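Local atomic coordinates of probable polysaccharide deacetylase pdaA (Bacillus subtilis, PDB entry 1NY1), a protein that removes the acetyl group from N-acetylmuramic acid residues of peptidoglycan, a step in forming the muramic delta-lactam of the spore cortex, and is required for germination. Residues V81-S92 and V123-K133. Residues are numbered along the deposited sequence; the frame is centred on the assembly and turned at random.
Sequences VKDQPQLIKRMS and VNEEVYKITGK
The carboxylate of E126 is bridged to the 81-92 segment by two waters. One donates to E126 OE1 and also, at 2.9 Å, to V81 O; the other donates to E126 OE2 (2.8 Å), accepts from K129 NZ and only weakly from K82 NZ. K82 NZ itself stays 4.0 Å from E126 OE2, too far for a salt bridge, and the lysine instead lays CD against the carboxylate carbon. E126 and V81 slide past each other in opposite directions, CG of E126, set anti to the backbone N (chi1 -170°), coming so close to V81 CG1 that the exact separation is doubtful. With an alanine in its place, V81 CG1 would probably lose part of its cover and the water on V81 O its link to helix 113-131, while the second water would keep K129.

I130 is the single knob of the interface, seated in a hole made by V81 at the end of helix 78-83 and by P85, I88 and K89 at the start of helix 85-93: its CD1 meets V81 CG1 at 3.7 Å, and its CG2 faces P85 O. K89, bent at chi2 and chi3, folds over that CG2 so that NZ donates to I130 O (3.0 Å), tilted 24° from the carbonyl plane; this bond ties helix 85-93 to the last turn of helix 113-131. Beyond it, T131 CG2 packs on S92 CB at 3.5 Å, and T131 OG1 accepts from K133 N in an ST turn.

On the inner side, V81 and V127 meet through their CG2 methyls; V76 of strand 73-76 meets V81, I98 of strand 97-100 meets V127, and I88 touches both. Helices 85-92 and 123-131 cross at -77° with axes 9.4 Å apart, packed on the parallel sheet of the NodB-homology deacetylase fold.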
# COMPACT_ATOMS: atom_id res chain seq x y z
N VAL A 81 -7.80 -10.12 -7.94
CA VAL A 81 -7.25 -10.40 -9.26
C VAL A 81 -8.18 -11.28 -10.08
O VAL A 81 -8.46 -10.99 -11.24
CB VAL A 81 -5.86 -11.08 -9.15
CG1 VAL A 81 -5.35 -11.46 -10.53
CG2 VAL A 81 -4.87 -10.12 -8.49
N LYS A 82 -8.67 -12.36 -9.47
CA LYS A 82 -9.57 -13.28 -10.15
C LYS A 82 -10.93 -12.64 -10.46
O LYS A 82 -11.54 -12.91 -11.49
CB LYS A 82 -9.78 -14.53 -9.30
CG LYS A 82 -8.49 -15.25 -8.90
CD LYS A 82 -8.00 -16.21 -9.97
CE LYS A 82 -8.88 -17.46 -10.04
NZ LYS A 82 -8.41 -18.42 -11.09
N ASP A 83 -11.40 -11.78 -9.56
CA ASP A 83 -12.70 -11.14 -9.75
C ASP A 83 -12.69 -9.91 -10.66
O ASP A 83 -13.68 -9.62 -11.33
CB ASP A 83 -13.30 -10.78 -8.39
CG ASP A 83 -14.72 -10.28 -8.48
OD1 ASP A 83 -15.58 -11.03 -9.00
OD2 ASP A 83 -14.99 -9.13 -8.05
N GLN A 84 -11.57 -9.19 -10.68
CA GLN A 84 -11.46 -7.97 -11.47
C GLN A 84 -10.29 -7.90 -12.46
O GLN A 84 -9.48 -6.96 -12.41
CB GLN A 84 -11.36 -6.77 -10.51
CG GLN A 84 -12.57 -6.61 -9.60
CD GLN A 84 -13.82 -6.25 -10.36
OE1 GLN A 84 -13.78 -5.45 -11.30
NE2 GLN A 84 -14.95 -6.82 -9.96
N PRO A 85 -10.20 -8.87 -13.38
CA PRO A 85 -9.13 -8.93 -14.38
C PRO A 85 -8.94 -7.63 -15.17
O PRO A 85 -7.81 -7.19 -15.39
CB PRO A 85 -9.56 -10.08 -15.29
CG PRO A 85 -10.40 -10.93 -14.40
CD PRO A 85 -11.19 -9.93 -13.61
N GLN A 86 -10.04 -7.03 -15.61
CA GLN A 86 -9.97 -5.80 -16.39
C GLN A 86 -9.32 -4.65 -15.61
O GLN A 86 -8.57 -3.86 -16.18
CB GLN A 86 -11.37 -5.39 -16.87
CG GLN A 86 -12.06 -6.47 -17.68
CD GLN A 86 -13.32 -5.98 -18.37
OE1 GLN A 86 -14.23 -5.44 -17.74
NE2 GLN A 86 -13.38 -6.17 -19.69
N LEU A 87 -9.61 -4.56 -14.31
CA LEU A 87 -9.02 -3.51 -13.50
C LEU A 87 -7.52 -3.73 -13.35
O LEU A 87 -6.73 -2.78 -13.41
CB LEU A 87 -9.67 -3.46 -12.11
CG LEU A 87 -11.08 -2.86 -12.07
CD1 LEU A 87 -11.64 -3.00 -10.66
CD2 LEU A 87 -11.04 -1.40 -12.48
N ILE A 88 -7.12 -4.98 -13.16
CA ILE A 88 -5.71 -5.31 -13.02
C ILE A 88 -4.99 -4.88 -14.29
O ILE A 88 -3.88 -4.36 -14.25
CB ILE A 88 -5.50 -6.83 -12.84
CG1 ILE A 88 -6.02 -7.27 -11.47
CG2 ILE A 88 -4.03 -7.18 -13.04
CD1 ILE A 88 -5.31 -6.61 -10.28
N LYS A 89 -5.64 -5.12 -15.43
CA LYS A 89 -5.07 -4.76 -16.72
C LYS A 89 -4.91 -3.24 -16.81
O LYS A 89 -3.91 -2.74 -17.34
CB LYS A 89 -5.97 -5.28 -17.85
CG LYS A 89 -5.30 -5.33 -19.22
CD LYS A 89 -4.90 -6.75 -19.60
CE LYS A 89 -6.12 -7.63 -19.86
NZ LYS A 89 -5.75 -9.02 -20.28
N ARG A 90 -5.90 -2.50 -16.31
CA ARG A 90 -5.83 -1.04 -16.33
C ARG A 90 -4.66 -0.54 -15.50
O ARG A 90 -3.92 0.35 -15.91
CB ARG A 90 -7.10 -0.40 -15.79
CG ARG A 90 -8.24 -0.27 -16.78
CD ARG A 90 -9.23 0.77 -16.28
NE ARG A 90 -8.65 2.12 -16.26
CZ ARG A 90 -9.28 3.19 -15.79
NH1 ARG A 90 -10.51 3.09 -15.31
NH2 ARG A 90 -8.69 4.38 -15.81
N MSE A 91 -4.50 -1.11 -14.31
CA MSE A 91 -3.42 -0.70 -13.42
C MSE A 91 -2.10 -0.85 -14.16
O MSE A 91 -1.26 0.05 -14.16
CB MSE A 91 -3.41 -1.57 -12.16
CG MSE A 91 -4.70 -1.47 -11.35
SE MSE A 91 -4.78 -2.67 -9.86
CE MSE A 91 -6.38 -2.01 -9.02
N SER A 92 -1.93 -2.00 -14.81
CA SER A 92 -0.70 -2.28 -15.54
C SER A 92 -0.51 -1.36 -16.75
O SER A 92 0.56 -0.77 -16.92
CB SER A 92 -0.69 -3.74 -16.01
OG SER A 92 0.51 -4.05 -16.69
N VAL A 123 -0.37 -15.10 -6.60
CA VAL A 123 -0.88 -13.79 -7.00
C VAL A 123 -0.16 -13.31 -8.25
O VAL A 123 -0.79 -12.90 -9.23
CB VAL A 123 -0.70 -12.74 -5.87
CG1 VAL A 123 -1.16 -11.36 -6.35
CG2 VAL A 123 -1.52 -13.14 -4.65
N ASN A 124 1.17 -13.38 -8.24
CA ASN A 124 1.97 -12.97 -9.39
C ASN A 124 1.62 -13.80 -10.62
O ASN A 124 1.52 -13.28 -11.73
CB ASN A 124 3.46 -13.12 -9.08
CG ASN A 124 3.93 -12.16 -8.00
OD1 ASN A 124 4.96 -12.37 -7.36
ND2 ASN A 124 3.18 -11.08 -7.81
N GLU A 125 1.42 -15.10 -10.40
CA GLU A 125 1.06 -16.03 -11.47
C GLU A 125 -0.19 -15.53 -12.19
O GLU A 125 -0.20 -15.41 -13.41
CB GLU A 125 0.82 -17.43 -10.88
CG GLU A 125 0.22 -18.46 -11.85
CD GLU A 125 1.26 -19.24 -12.65
OE1 GLU A 125 2.47 -18.97 -12.51
OE2 GLU A 125 0.85 -20.13 -13.42
N GLU A 126 -1.24 -15.25 -11.42
CA GLU A 126 -2.51 -14.78 -11.99
C GLU A 126 -2.37 -13.39 -12.62
O GLU A 126 -2.95 -13.12 -13.68
CB GLU A 126 -3.59 -14.76 -10.91
CG GLU A 126 -4.99 -14.51 -11.45
CD GLU A 126 -5.44 -15.58 -12.43
OE1 GLU A 126 -6.27 -15.26 -13.30
OE2 GLU A 126 -4.97 -16.73 -12.31
N VAL A 127 -1.62 -12.51 -11.98
CA VAL A 127 -1.41 -11.17 -12.52
C VAL A 127 -0.71 -11.28 -13.88
O VAL A 127 -1.09 -10.61 -14.83
CB VAL A 127 -0.55 -10.30 -11.57
CG1 VAL A 127 -0.21 -8.96 -12.24
CG2 VAL A 127 -1.30 -10.05 -10.27
N TYR A 128 0.29 -12.15 -13.96
CA TYR A 128 1.03 -12.32 -15.21
C TYR A 128 0.14 -12.85 -16.34
O TYR A 128 0.28 -12.42 -17.49
CB TYR A 128 2.22 -13.25 -15.01
CG TYR A 128 3.11 -13.34 -16.24
CD1 TYR A 128 2.84 -14.25 -17.27
CD2 TYR A 128 4.21 -12.49 -16.38
CE1 TYR A 128 3.64 -14.31 -18.41
CE2 TYR A 128 5.02 -12.54 -17.52
CZ TYR A 128 4.73 -13.45 -18.52
OH TYR A 128 5.53 -13.51 -19.64
N LYS A 129 -0.75 -13.77 -16.01
CA LYS A 129 -1.66 -14.34 -16.99
C LYS A 129 -2.49 -13.23 -17.62
O LYS A 129 -2.89 -13.30 -18.78
CB LYS A 129 -2.61 -15.34 -16.31
CG LYS A 129 -3.68 -15.91 -17.23
CD LYS A 129 -4.71 -16.71 -16.45
CE LYS A 129 -5.75 -17.31 -17.38
NZ LYS A 129 -6.81 -18.06 -16.64
N ILE A 130 -2.74 -12.19 -16.84
CA ILE A 130 -3.53 -11.06 -17.30
C ILE A 130 -2.73 -9.96 -18.00
O ILE A 130 -3.09 -9.51 -19.08
CB ILE A 130 -4.29 -10.41 -16.11
CG1 ILE A 130 -5.25 -11.42 -15.49
CG2 ILE A 130 -5.02 -9.16 -16.58
CD1 ILE A 130 -5.88 -10.96 -14.19
N THR A 131 -1.64 -9.55 -17.37
CA THR A 131 -0.80 -8.47 -17.88
C THR A 131 0.41 -8.90 -18.71
O THR A 131 0.92 -8.12 -19.51
CB THR A 131 -0.27 -7.62 -16.73
OG1 THR A 131 0.65 -8.40 -15.96
CG2 THR A 131 -1.41 -7.18 -15.83
N GLY A 132 0.89 -10.12 -18.49
CA GLY A 132 2.05 -10.58 -19.21
C GLY A 132 3.28 -9.86 -18.67
O GLY A 132 4.35 -9.90 -19.26
N LYS A 133 3.10 -9.20 -17.52
CA LYS A 133 4.20 -8.47 -16.91
C LYS A 133 4.32 -8.79 -15.42
O LYS A 133 3.46 -9.47 -14.85
CB LYS A 133 3.97 -6.96 -17.09
CG LYS A 133 3.83 -6.54 -18.54
CD LYS A 133 3.56 -5.05 -18.69
CE LYS A 133 3.30 -4.66 -20.14
NZ LYS A 133 4.45 -4.97 -21.04
O HOH W 1 -8.40 -13.01 -13.35
O HOH W 2 -6.69 -18.36 -13.77